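Local coordinates for protein GTP cyclohydrolase 1 type 2 homolog (Escherichia coli, Escherichia coli O157:H7, PDB 1NMP) that forms a toroidal, metal-binding homohexamer of the NIF3 family and may help to degrade radiation-damaged nucleotides, at residues L127-E132 with V168-G173. Numbering follows the deposited sequence.
Sequences LVPWGE and VAWCTG
P129 stands its ring steeply on one face of the W170 indole, CB and CG nearest, the two side chains crossing at about a right angle: P129 CB rides 3.3 Å above the indole plane, offset toward the rim, while P129 CD makes a CH-pi contact 4.2 Å from the centroid of the five-membered ring and 16° off its normal. W170 CG sits between its backbone N and carbonyl carbon (chi1 63°), which brings the indole back across the face of strand 128-137 although the CB itself points away from it. The benzo end runs on along the main chain at W130 and G131; W170 CZ3 lies 3.7 Å from W130 C. Strands 128-137 and 165-170 run antiparallel here, inside a mixed six-stranded sheet, and the indole is wedged between that sheet and helix 108-115, touching L112 and A113, its N-H weakly hydrogen-bonded to N109 O. G131 and V168 form a hydrogen-bonded pair, G131 N reaching V168 O at 2.8 Å and V168 N returning to G131 O at 2.9 Å. Beyond the non-hydrogen-bonded pair W130-A169, W170 N gives a longer, more bent bond to P129 O (3.2 Å, 140° at the hydrogen). The other face carries W130, A169 and V128 in loose apolar contact. Toward the metal site, C171 SG packs against L127 CB at 4.1 Å, and T172 OG1 hydrogen-bonds E219, probably a metal ligand as in related proteins.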
loop_
_atom_site.group_PDB
_atom_site.type_symbol
_atom_site.label_atom_id
_atom_site.label_comp_id
_atom_site.label_asym_id
_atom_site.label_seq_id
_atom_site.Cartn_x
_atom_site.Cartn_y
_atom_site.Cartn_z
ATOM N N LEU A 127 -1.279 45.777 -5.719
ATOM C CA LEU A 127 -1.886 44.582 -5.169
ATOM C C LEU A 127 -0.955 43.914 -4.195
ATOM O O LEU A 127 -1.189 42.758 -3.778
ATOM C CB LEU A 127 -2.165 43.582 -6.291
ATOM C CG LEU A 127 -3.200 44.128 -7.242
ATOM C CD1 LEU A 127 -3.108 43.371 -8.608
ATOM C CD2 LEU A 127 -4.613 43.938 -6.541
ATOM N N VAL A 128 0.126 44.581 -3.850
ATOM C CA VAL A 128 1.027 43.921 -2.947
ATOM C C VAL A 128 1.442 44.682 -1.712
ATOM O O VAL A 128 2.439 45.424 -1.717
ATOM C CB VAL A 128 2.320 43.225 -3.739
ATOM C CG1 VAL A 128 2.364 43.599 -5.207
ATOM C CG2 VAL A 128 3.643 43.482 -3.057
ATOM N N PRO A 129 0.693 44.468 -0.614
ATOM C CA PRO A 129 0.927 45.085 0.695
ATOM C C PRO A 129 2.185 44.525 1.377
ATOM O O PRO A 129 2.694 43.412 1.048
ATOM C CB PRO A 129 -0.290 44.648 1.544
ATOM C CG PRO A 129 -1.215 43.909 0.585
ATOM C CD PRO A 129 -0.311 43.402 -0.510
ATOM N N TRP A 130 2.689 45.278 2.339
ATOM C CA TRP A 130 3.788 44.770 3.161
ATOM C C TRP A 130 3.467 45.114 4.598
ATOM O O TRP A 130 2.677 46.033 4.870
ATOM C CB TRP A 130 5.161 45.323 2.759
ATOM C CG TRP A 130 5.410 46.707 3.101
ATOM C CD1 TRP A 130 5.146 47.811 2.325
ATOM C CD2 TRP A 130 5.976 47.195 4.321
ATOM N NE1 TRP A 130 5.523 48.982 3.009
ATOM C CE2 TRP A 130 6.038 48.615 4.225
ATOM C CE3 TRP A 130 6.441 46.572 5.483
ATOM C CZ2 TRP A 130 6.542 49.400 5.231
ATOM C CZ3 TRP A 130 6.945 47.367 6.480
ATOM C CH2 TRP A 130 6.992 48.766 6.353
ATOM N N GLY A 131 4.058 44.381 5.512
ATOM C CA GLY A 131 3.798 44.660 6.895
ATOM C C GLY A 131 4.700 43.767 7.694
ATOM O O GLY A 131 5.631 43.170 7.106
ATOM N N GLU A 132 4.442 43.658 9.009
ATOM C CA GLU A 132 5.239 42.805 9.906
ATOM C C GLU A 132 4.395 41.898 10.745
ATOM O O GLU A 132 3.460 42.345 11.356
ATOM C CB GLU A 132 6.038 43.660 10.909
ATOM C CG GLU A 132 7.087 44.505 10.269
ATOM C CD GLU A 132 7.743 45.378 11.274
ATOM O OE1 GLU A 132 7.463 45.227 12.497
ATOM O OE2 GLU A 132 8.516 46.227 10.808
ATOM N N VAL A 168 7.160 40.995 5.907
ATOM C CA VAL A 168 6.414 40.185 4.935
ATOM C C VAL A 168 5.641 41.043 3.900
ATOM O O VAL A 168 5.187 42.176 4.218
ATOM C CB VAL A 168 5.349 39.355 5.734
ATOM C CG1 VAL A 168 4.461 38.520 4.801
ATOM C CG2 VAL A 168 6.062 38.418 6.695
ATOM N N ALA A 169 5.529 40.535 2.676
ATOM C CA ALA A 169 4.738 41.168 1.617
ATOM C C ALA A 169 3.826 40.020 1.156
ATOM O O ALA A 169 4.066 38.863 1.475
ATOM C CB ALA A 169 5.635 41.672 0.426
ATOM N N TRP A 170 2.755 40.306 0.439
ATOM C CA TRP A 170 1.898 39.216 0.033
ATOM C C TRP A 170 0.991 39.720 -1.056
ATOM O O TRP A 170 0.950 40.920 -1.333
ATOM C CB TRP A 170 1.108 38.659 1.267
ATOM C CG TRP A 170 0.116 39.603 2.003
ATOM C CD1 TRP A 170 -1.202 39.859 1.638
ATOM C CD2 TRP A 170 0.428 40.599 3.050
ATOM N NE1 TRP A 170 -1.677 40.951 2.339
ATOM C CE2 TRP A 170 -0.707 41.429 3.189
ATOM C CE3 TRP A 170 1.560 40.869 3.837
ATOM C CZ2 TRP A 170 -0.749 42.513 4.098
ATOM C CZ3 TRP A 170 1.525 41.959 4.759
ATOM C CH2 TRP A 170 0.369 42.771 4.857
ATOM N N CYS A 171 0.287 38.776 -1.686
ATOM C CA CYS A 171 -0.707 39.084 -2.725
ATOM C C CYS A 171 -1.407 37.785 -2.791
ATOM O O CYS A 171 -0.753 36.785 -3.065
ATOM C CB CYS A 171 -0.061 39.300 -4.068
ATOM S SG CYS A 171 -1.311 39.658 -5.284
ATOM N N THR A 172 -2.709 37.764 -2.522
ATOM C CA THR A 172 -3.481 36.521 -2.576
ATOM C C THR A 172 -3.659 36.010 -4.008
ATOM O O THR A 172 -3.575 36.801 -4.995
ATOM C CB THR A 172 -4.866 36.756 -2.042
ATOM O OG1 THR A 172 -5.536 37.721 -2.906
ATOM C CG2 THR A 172 -4.768 37.308 -0.603
ATOM N N GLY A 173 -3.912 34.707 -4.132
ATOM C CA GLY A 173 -4.127 34.140 -5.451
ATOM C C GLY A 173 -2.896 33.916 -6.285
ATOM O O GLY A 173 -1.870 33.347 -5.866
#